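Local coordinates for protein beta-ketoacyl synthase (Pseudomonas aeruginosa, PDB 4CW4) that catalyses the condensation of acetyl-CoA with malonyl-ACP to form acetoacetyl-ACP, the primer that initiates fatty acid biosynthesis, at residues 167-175 against 360-368; 227-238 against 254-265. All blocks are in the same frame, centred on the assembly; numbering follows the deposited sequence. Where two conformers were deposited one is given.

Contact 1: residues 167-175 against 360-368; sequences VKSAGQLPT and GFTLAESSQ
Gly171 and Ala364 face each other in a single parallel beta bridge, their CA atoms 4.0 Å apart and the local chain directions only 24° apart, where a short strand of this thiolase-like ketosynthase meets the residues leading into strand 366-374. Two backbone bonds make the bridge: Gly171 N donates to Leu363 O, and Gly171 O accepts from Glu365 N. Gly171 has no side chain, and Ala364 CB sits 3.7 Å from Gly171 CA. On the flank, the methyl CG2 of Thr362 rests 3.6 Å from Ala170 CA; chi1 of -68° puts OG1 beside the backbone N of Thr362 and leaves CG2 anti to it. Beyond the bridge a water takes over, accepting from Leu363 N and donating to Ser169 O. The bridge lies close to the active site, Ala364 having its side chain about 6 Å from that of His477, a predicted catalytic residue. At the other end the buried carboxylate of Glu365 has partners at both oxygens: Arg190 NE by a salt bridge to OE1, and Tyr98 OH by a hydrogen bond to OE2. Its side chain crosses that of Leu173 at about a right angle, with OE2 3.3 Å from Leu173 CG. The same oxygen receives Leu173 N at 3.0 Å on its anti lone pair, with an N-H...O angle of 170°.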
loop_
_atom_site.group_PDB
_atom_site.type_symbol
_atom_site.label_atom_id
_atom_site.label_comp_id
_atom_site.label_asym_id
_atom_site.label_seq_id
_atom_site.Cartn_x
_atom_site.Cartn_y
_atom_site.Cartn_z
ATOM N N VAL A 167 -20.158 9.329 -16.246
ATOM C CA VAL A 167 -20.450 7.998 -15.714
ATOM C C VAL A 167 -21.592 8.114 -14.716
ATOM O O VAL A 167 -21.575 9.004 -13.862
ATOM C CB VAL A 167 -19.183 7.441 -15.017
ATOM C CG1 VAL A 167 -19.474 6.186 -14.200
ATOM C CG2 VAL A 167 -18.108 7.179 -16.067
ATOM N N LYS A 168 -22.583 7.231 -14.821
ATOM C CA LYS A 168 -23.772 7.331 -13.974
ATOM C C LYS A 168 -23.999 6.096 -13.106
ATOM O O LYS A 168 -24.992 6.056 -12.392
ATOM C CB LYS A 168 -25.055 7.541 -14.807
ATOM C CG LYS A 168 -24.988 8.602 -15.915
ATOM C CD LYS A 168 -24.877 10.005 -15.393
ATOM C CE LYS A 168 -24.840 11.016 -16.547
ATOM N NZ LYS A 168 -24.628 12.374 -16.026
ATOM N N SER A 169 -23.119 5.096 -13.198
ATOM C CA SER A 169 -23.369 3.786 -12.602
ATOM C C SER A 169 -22.224 3.291 -11.724
ATOM O O SER A 169 -21.096 3.702 -11.889
ATOM C CB SER A 169 -23.664 2.766 -13.701
ATOM O OG SER A 169 -22.754 2.908 -14.775
ATOM N N ALA A 170 -22.550 2.416 -10.783
ATOM C CA ALA A 170 -21.572 1.838 -9.855
ATOM C C ALA A 170 -22.129 0.600 -9.180
ATOM O O ALA A 170 -23.352 0.435 -9.097
ATOM C CB ALA A 170 -21.186 2.848 -8.799
ATOM N N GLY A 171 -21.228 -0.248 -8.685
ATOM C CA GLY A 171 -21.604 -1.353 -7.810
ATOM C C GLY A 171 -21.683 -0.871 -6.378
ATOM O O GLY A 171 -20.669 -0.565 -5.765
ATOM N N GLN A 172 -22.908 -0.809 -5.864
ATOM C CA GLN A 172 -23.234 -0.182 -4.579
ATOM C C GLN A 172 -23.788 -1.193 -3.606
ATOM O O GLN A 172 -24.564 -2.062 -4.014
ATOM C CB GLN A 172 -24.294 0.902 -4.820
ATOM C CG GLN A 172 -23.789 2.062 -5.674
ATOM C CD GLN A 172 -24.908 2.779 -6.388
ATOM O OE1 GLN A 172 -25.548 3.670 -5.828
ATOM N NE2 GLN A 172 -25.150 2.404 -7.634
ATOM N N LEU A 173 -23.423 -1.092 -2.331
ATOM C CA LEU A 173 -24.081 -1.920 -1.325
ATOM C C LEU A 173 -25.597 -1.815 -1.433
ATOM O O LEU A 173 -26.121 -0.794 -1.882
ATOM C CB LEU A 173 -23.650 -1.520 0.091
ATOM C CG LEU A 173 -22.173 -1.713 0.456
ATOM C CD1 LEU A 173 -21.912 -1.531 1.949
ATOM C CD2 LEU A 173 -21.665 -3.064 -0.004
ATOM N N PRO A 174 -26.315 -2.881 -1.030
ATOM C CA PRO A 174 -27.776 -2.839 -1.132
ATOM C C PRO A 174 -28.394 -1.576 -0.507
ATOM O O PRO A 174 -28.046 -1.181 0.614
ATOM C CB PRO A 174 -28.217 -4.097 -0.386
ATOM C CG PRO A 174 -27.056 -5.051 -0.561
ATOM C CD PRO A 174 -25.846 -4.159 -0.461
ATOM N N THR A 175 -29.314 -0.957 -1.238
ATOM C CA THR A 175 -29.865 0.325 -0.806
ATOM C C THR A 175 -30.538 0.162 0.544
ATOM O O THR A 175 -31.418 -0.699 0.715
ATOM C CB THR A 175 -30.871 0.844 -1.803
ATOM O OG1 THR A 175 -30.284 0.870 -3.104
ATOM C CG2 THR A 175 -31.367 2.247 -1.412
ATOM N N GLY A 360 -15.871 -0.259 -21.013
ATOM C CA GLY A 360 -15.156 0.185 -19.824
ATOM C C GLY A 360 -15.721 -0.439 -18.565
ATOM O O GLY A 360 -16.857 -0.937 -18.546
ATOM N N PHE A 361 -14.929 -0.400 -17.499
ATOM C CA PHE A 361 -15.341 -1.025 -16.264
ATOM C C PHE A 361 -16.282 -0.130 -15.458
ATOM O O PHE A 361 -16.450 1.061 -15.748
ATOM C CB PHE A 361 -14.134 -1.586 -15.465
ATOM C CG PHE A 361 -13.317 -0.588 -14.665
ATOM C CD1 PHE A 361 -13.673 -0.237 -13.377
ATOM C CD2 PHE A 361 -12.113 -0.136 -15.152
ATOM C CE1 PHE A 361 -12.897 0.594 -12.612
ATOM C CE2 PHE A 361 -11.313 0.718 -14.379
ATOM C CZ PHE A 361 -11.722 1.073 -13.112
ATOM N N THR A 362 -16.917 -0.735 -14.463
ATOM C CA THR A 362 -17.791 -0.053 -13.533
ATOM C C THR A 362 -17.178 -0.089 -12.144
ATOM O O THR A 362 -16.859 -1.155 -11.623
ATOM C CB THR A 362 -19.155 -0.755 -13.505
ATOM O OG1 THR A 362 -19.807 -0.551 -14.763
ATOM C CG2 THR A 362 -20.044 -0.227 -12.377
ATOM N N LEU A 363 -17.033 1.084 -11.547
ATOM C CA LEU A 363 -16.465 1.224 -10.224
ATOM C C LEU A 363 -17.433 0.686 -9.168
ATOM O O LEU A 363 -18.637 0.888 -9.269
ATOM C CB LEU A 363 -16.191 2.703 -9.991
ATOM C CG LEU A 363 -15.382 3.103 -8.782
ATOM C CD1 LEU A 363 -13.980 2.556 -8.879
ATOM C CD2 LEU A 363 -15.361 4.608 -8.689
ATOM N N ALA A 364 -16.902 0.019 -8.144
ATOM C CA ALA A 364 -17.710 -0.586 -7.103
ATOM C C ALA A 364 -17.026 -0.505 -5.744
ATOM O O ALA A 364 -15.808 -0.351 -5.647
ATOM C CB ALA A 364 -17.996 -2.026 -7.433
ATOM N N GLU A 365 -17.832 -0.658 -4.703
ATOM C CA GLU A 365 -17.327 -0.771 -3.336
ATOM C C GLU A 365 -17.537 -2.184 -2.802
ATOM O O GLU A 365 -18.560 -2.821 -3.046
ATOM C CB GLU A 365 -18.047 0.223 -2.424
ATOM C CG GLU A 365 -19.552 0.026 -2.315
ATOM C CD GLU A 365 -20.273 1.102 -1.511
ATOM O OE1 GLU A 365 -19.639 2.094 -1.063
ATOM O OE2 GLU A 365 -21.495 0.963 -1.343
ATOM N N SER A 366 -16.562 -2.666 -2.042
ATOM C CA SER A 366 -16.636 -3.997 -1.450
ATOM C C SER A 366 -15.633 -4.124 -0.345
ATOM O O SER A 366 -14.526 -3.587 -0.440
ATOM C CB SER A 366 -16.309 -5.064 -2.483
ATOM O OG SER A 366 -16.474 -6.371 -1.933
ATOM N N SER A 367 -16.008 -4.840 0.705
ATOM C CA SER A 367 -15.033 -5.299 1.688
ATOM C C SER A 367 -15.300 -6.763 1.925
ATOM O O SER A 367 -16.431 -7.163 2.182
ATOM C CB SER A 367 -15.095 -4.532 3.009
ATOM O OG SER A 367 -14.075 -4.999 3.883
ATOM N N GLN A 368 -14.240 -7.563 1.859
ATOM C CA GLN A 368 -14.324 -9.020 1.911
ATOM C C GLN A 368 -13.135 -9.548 2.686
ATOM O O GLN A 368 -12.035 -9.041 2.515
ATOM C CB GLN A 368 -14.250 -9.601 0.499
ATOM C CG GLN A 368 -15.322 -9.160 -0.473
ATOM C CD GLN A 368 -16.609 -9.915 -0.309
ATOM O OE1 GLN A 368 -17.015 -10.244 0.805
ATOM N NE2 GLN A 368 -17.272 -10.190 -1.422
HETATM O O HOH W 1 -18.370 3.365 -12.667
HETATM O O HOH W 2 -19.579 2.701 -15.231
#

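Contact 2: residues 227-238 against 254-265; sequences GSIMSQLDDNGF and KQLPLGFNSMPT
Gln232 meets the end of the weakly bonded helix 255-259 and the turn after it in the ketosynthase fold, and makes three of the five hydrogen bonds across the contact. Bent at chi2 (70°), it brings NE2 to Phe260 O at 2.8 Å and to Leu258 O at 3.0 Å, both carbonyls lying near its amide plane. Met263 N reaches Phe260 O from the opposite face of that carbonyl. OE1 of Gln232 accepts from Ser228 OG, which fixes the amide's orientation, while Gln232 N binds Gly259 O. A second pair of bonds joins Ser228 and Asn261: Ser228 N to Asn261 O, and Asn261 ND2 to Ser228 O at 3.0 Å. Asn261 OD1 bonds to Thr283 of the second subunit. Aromatic packing adds a second element. Phe238 turns its edge to the face of Phe260, with planes at 73°, while Gly259, without a side chain, lays its C over one face of the Phe238 ring, offset toward the rim, and its CA 3.5 Å from Phe238 CD1. Phe260 in turn packs on Met230 of the second subunit. The amides of Gln232 and Asn261 thus satisfy buried backbone carbonyls, which probably fixes the shape of these segments where they take part in the dimer interface.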
loop_
_atom_site.group_PDB
_atom_site.type_symbol
_atom_site.label_atom_id
_atom_site.label_comp_id
_atom_site.label_asym_id
_atom_site.label_seq_id
_atom_site.Cartn_x
_atom_site.Cartn_y
_atom_site.Cartn_z
ATOM N N GLY A 227 -6.199 -3.751 3.255
ATOM C CA GLY A 227 -5.856 -2.438 2.727
ATOM C C GLY A 227 -6.772 -1.998 1.601
ATOM O O GLY A 227 -7.784 -2.641 1.314
ATOM N N SER A 228 -6.426 -0.866 0.997
ATOM C CA SER A 228 -7.125 -0.320 -0.178
ATOM C C SER A 228 -6.058 0.122 -1.171
ATOM O O SER A 228 -4.902 0.334 -0.781
ATOM C CB SER A 228 -7.979 0.890 0.210
ATOM O OG SER A 228 -7.164 1.939 0.738
ATOM N N ILE A 229 -6.407 0.252 -2.449
ATOM C CA ILE A 229 -5.457 0.849 -3.388
ATOM C C ILE A 229 -5.542 2.361 -3.500
ATOM O O ILE A 229 -4.556 2.986 -3.865
ATOM C CB ILE A 229 -5.469 0.245 -4.819
ATOM C CG1 ILE A 229 -6.762 0.549 -5.589
ATOM C CG2 ILE A 229 -5.174 -1.247 -4.758
ATOM C CD1 ILE A 229 -6.686 0.072 -7.063
ATOM N N MET A 230 -6.702 2.957 -3.216
ATOM C CA MET A 230 -6.841 4.413 -3.374
ATOM C C MET A 230 -6.366 5.236 -2.182
ATOM O O MET A 230 -6.134 6.435 -2.336
ATOM C CB MET A 230 -8.293 4.812 -3.656
ATOM C CG MET A 230 -8.948 4.149 -4.861
ATOM S SD MET A 230 -8.122 4.456 -6.435
ATOM C CE MET A 230 -8.184 6.223 -6.462
ATOM N N SER A 231 -6.190 4.584 -1.029
ATOM C CA SER A 231 -6.281 5.215 0.299
ATOM C C SER A 231 -7.762 5.541 0.520
ATOM O O SER A 231 -8.573 5.415 -0.403
ATOM C CB SER A 231 -5.418 6.483 0.428
ATOM O OG SER A 231 -4.068 6.238 0.045
ATOM N N GLN A 232 -8.135 5.937 1.733
ATOM C CA GLN A 232 -9.509 6.347 2.000
ATOM C C GLN A 232 -9.624 7.810 1.590
ATOM O O GLN A 232 -9.060 8.688 2.247
ATOM C CB GLN A 232 -9.894 6.138 3.470
ATOM C CG GLN A 232 -10.062 4.654 3.880
ATOM C CD GLN A 232 -8.741 3.912 3.924
ATOM O OE1 GLN A 232 -8.517 2.970 3.163
ATOM N NE2 GLN A 232 -7.877 4.312 4.832
ATOM N N LEU A 233 -10.337 8.059 0.489
ATOM C CA LEU A 233 -10.326 9.367 -0.161
ATOM C C LEU A 233 -11.560 10.192 0.167
ATOM O O LEU A 233 -11.736 11.279 -0.399
ATOM C CB LEU A 233 -10.189 9.211 -1.681
ATOM C CG LEU A 233 -8.828 8.685 -2.169
ATOM C CD1 LEU A 233 -8.783 8.588 -3.675
ATOM C CD2 LEU A 233 -7.679 9.545 -1.691
ATOM N N ASP A 234 -12.395 9.711 1.083
ATOM C CA ASP A 234 -13.559 10.499 1.488
ATOM C C ASP A 234 -13.180 11.622 2.472
ATOM O O ASP A 234 -12.010 11.772 2.835
ATOM C CB ASP A 234 -14.747 9.642 1.942
ATOM C CG ASP A 234 -14.376 8.428 2.781
ATOM O OD1 ASP A 234 -13.238 7.911 2.706
ATOM O OD2 ASP A 234 -15.310 7.948 3.479
ATOM N N ASP A 235 -14.175 12.421 2.863
ATOM C CA ASP A 235 -13.941 13.618 3.669
ATOM C C ASP A 235 -13.214 13.290 4.978
ATOM O O ASP A 235 -12.354 14.046 5.418
ATOM C CB ASP A 235 -15.264 14.336 3.978
ATOM C CG ASP A 235 -15.930 14.943 2.735
ATOM O OD1 ASP A 235 -15.280 15.094 1.677
ATOM O OD2 ASP A 235 -17.125 15.296 2.827
ATOM N N ASN A 236 -13.536 12.153 5.580
ATOM C CA ASN A 236 -12.952 11.758 6.862
ATOM C C ASN A 236 -11.531 11.219 6.757
ATOM O O ASN A 236 -10.895 10.963 7.777
ATOM C CB ASN A 236 -13.817 10.695 7.561
ATOM C CG ASN A 236 -15.031 11.279 8.214
ATOM O OD1 ASN A 236 -15.072 12.465 8.538
ATOM N ND2 ASN A 236 -16.020 10.445 8.438
ATOM N N GLY A 237 -11.047 11.017 5.530
ATOM C CA GLY A 237 -9.686 10.564 5.293
ATOM C C GLY A 237 -8.910 11.549 4.441
ATOM O O GLY A 237 -8.909 12.777 4.719
ATOM N N PHE A 238 -8.237 11.036 3.409
ATOM C CA PHE A 238 -7.375 11.878 2.577
ATOM C C PHE A 238 -8.167 12.897 1.744
ATOM O O PHE A 238 -7.583 13.856 1.236
ATOM C CB PHE A 238 -6.479 11.065 1.639
ATOM C CG PHE A 238 -5.228 10.488 2.276
ATOM C CD1 PHE A 238 -5.000 10.544 3.645
ATOM C CD2 PHE A 238 -4.274 9.882 1.478
ATOM C CE1 PHE A 238 -3.846 10.000 4.213
ATOM C CE2 PHE A 238 -3.117 9.338 2.043
ATOM C CZ PHE A 238 -2.905 9.399 3.410
ATOM N N LYS A 254 -7.641 13.790 12.470
ATOM C CA LYS A 254 -7.832 12.374 12.112
ATOM C C LYS A 254 -7.782 12.083 10.600
ATOM O O LYS A 254 -7.649 10.932 10.193
ATOM C CB LYS A 254 -9.149 11.861 12.695
ATOM C CG LYS A 254 -9.124 11.636 14.200
ATOM C CD LYS A 254 -10.506 11.233 14.691
ATOM C CE LYS A 254 -10.545 10.965 16.191
ATOM N NZ LYS A 254 -11.940 10.657 16.634
ATOM N N GLN A 255 -7.864 13.114 9.763
ATOM C CA GLN A 255 -7.957 12.887 8.320
ATOM C C GLN A 255 -6.708 12.200 7.765
ATOM O O GLN A 255 -6.813 11.288 6.941
ATOM C CB GLN A 255 -8.249 14.207 7.601
ATOM C CG GLN A 255 -9.734 14.542 7.631
ATOM C CD GLN A 255 -10.031 16.014 7.590
ATOM O OE1 GLN A 255 -9.142 16.862 7.501
ATOM N NE2 GLN A 255 -11.303 16.335 7.674
ATOM N N LEU A 256 -5.526 12.621 8.217
ATOM C CA LEU A 256 -4.302 12.003 7.728
ATOM C C LEU A 256 -4.191 10.535 8.218
ATOM O O LEU A 256 -4.109 9.632 7.388
ATOM C CB LEU A 256 -3.052 12.842 8.074
ATOM C CG LEU A 256 -1.730 12.281 7.513
ATOM C CD1 LEU A 256 -0.710 13.361 7.101
ATOM C CD2 LEU A 256 -1.091 11.411 8.549
ATOM N N PRO A 257 -4.212 10.288 9.549
ATOM C CA PRO A 257 -3.980 8.889 9.933
ATOM C C PRO A 257 -5.050 7.925 9.417
ATOM O O PRO A 257 -4.686 6.819 8.991
ATOM C CB PRO A 257 -3.910 8.939 11.466
ATOM C CG PRO A 257 -4.551 10.228 11.845
ATOM C CD PRO A 257 -4.279 11.173 10.723
ATOM N N LEU A 258 -6.315 8.345 9.379
ATOM C CA LEU A 258 -7.362 7.427 8.962
ATOM C C LEU A 258 -7.431 7.268 7.435
ATOM O O LEU A 258 -8.114 6.387 6.927
ATOM C CB LEU A 258 -8.718 7.843 9.536
ATOM C CG LEU A 258 -8.826 7.835 11.066
ATOM C CD1 LEU A 258 -10.283 8.083 11.487
ATOM C CD2 LEU A 258 -8.311 6.540 11.656
ATOM N N GLY A 259 -6.704 8.096 6.701
ATOM C CA GLY A 259 -6.646 7.951 5.262
ATOM C C GLY A 259 -5.669 6.909 4.758
ATOM O O GLY A 259 -5.842 6.417 3.643
ATOM N N PHE A 260 -4.661 6.561 5.556
ATOM C CA PHE A 260 -3.615 5.649 5.090
ATOM C C PHE A 260 -4.192 4.339 4.569
ATOM O O PHE A 260 -5.119 3.762 5.160
ATOM C CB PHE A 260 -2.636 5.300 6.202
ATOM C CG PHE A 260 -1.715 6.414 6.559
ATOM C CD1 PHE A 260 -0.810 6.905 5.632
ATOM C CD2 PHE A 260 -1.763 7.003 7.794
ATOM C CE1 PHE A 260 0.029 7.933 5.943
ATOM C CE2 PHE A 260 -0.914 8.039 8.095
ATOM C CZ PHE A 260 -0.017 8.493 7.168
ATOM N N ASN A 261 -3.602 3.843 3.487
ATOM C CA ASN A 261 -4.114 2.627 2.839
ATOM C C ASN A 261 -3.993 1.374 3.688
ATOM O O ASN A 261 -4.613 0.363 3.370
ATOM C CB ASN A 261 -3.517 2.440 1.435
ATOM C CG ASN A 261 -2.257 1.619 1.433
ATOM O OD1 ASN A 261 -1.357 1.802 2.253
ATOM N ND2 ASN A 261 -2.186 0.699 0.482
ATOM N N SER A 262 -3.211 1.444 4.766
ATOM C CA SER A 262 -3.101 0.321 5.704
ATOM C C SER A 262 -4.201 0.264 6.747
ATOM O O SER A 262 -4.317 -0.720 7.474
ATOM C CB SER A 262 -1.753 0.366 6.425
ATOM O OG SER A 262 -1.638 1.568 7.191
ATOM N N MET A 263 -5.004 1.316 6.843
ATOM C CA MET A 263 -5.954 1.403 7.939
ATOM C C MET A 263 -7.044 0.329 7.962
ATOM O O MET A 263 -7.484 -0.039 9.049
ATOM C CB MET A 263 -6.525 2.816 8.049
ATOM C CG MET A 263 -5.485 3.760 8.610
ATOM S SD MET A 263 -5.374 3.592 10.425
ATOM C CE MET A 263 -3.681 4.092 10.733
ATOM N N PRO A 264 -7.470 -0.202 6.794
ATOM C CA PRO A 264 -8.395 -1.342 6.866
ATOM C C PRO A 264 -7.794 -2.530 7.628
ATOM O O PRO A 264 -8.511 -3.242 8.307
ATOM C CB PRO A 264 -8.635 -1.690 5.392
ATOM C CG PRO A 264 -8.534 -0.356 4.707
ATOM C CD PRO A 264 -7.367 0.314 5.420
ATOM N N THR A 265 -6.485 -2.710 7.516
ATOM C CA THR A 265 -5.728 -3.729 8.237
ATOM C C THR A 265 -5.516 -3.319 9.700
ATOM O O THR A 265 -5.775 -4.089 10.627
ATOM C CB THR A 265 -4.333 -3.873 7.578
ATOM O OG1 THR A 265 -4.518 -4.031 6.168
ATOM C CG2 THR A 265 -3.568 -5.048 8.178
HETATM O O HOH W 3 -2.093 5.640 1.828
HETATM O O HOH W 4 -13.663 14.870 8.827
#

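Overall arrangement
Both contacts are largely buried and belong to the ketosynthase fold, with centres 19 Å apart and nearest atoms about 7 Å apart; in sequence, both segments of contact 2 lie between those of contact 1. Contact 1 is wholly interior, touches no other subunit and lies near the predicted active-site residues; backbone pairing and a buried carboxylate carry it. Contact 2 joins loop and helix ends beside the second subunit, reaches solvent at one end, buries about twice the surface and relies on side-chain amides and aromatic rings. The two share neighbours: Arg190, at the start of helix 190-204, pairs with Glu365 through its side chain and with Asp234 through its backbone N.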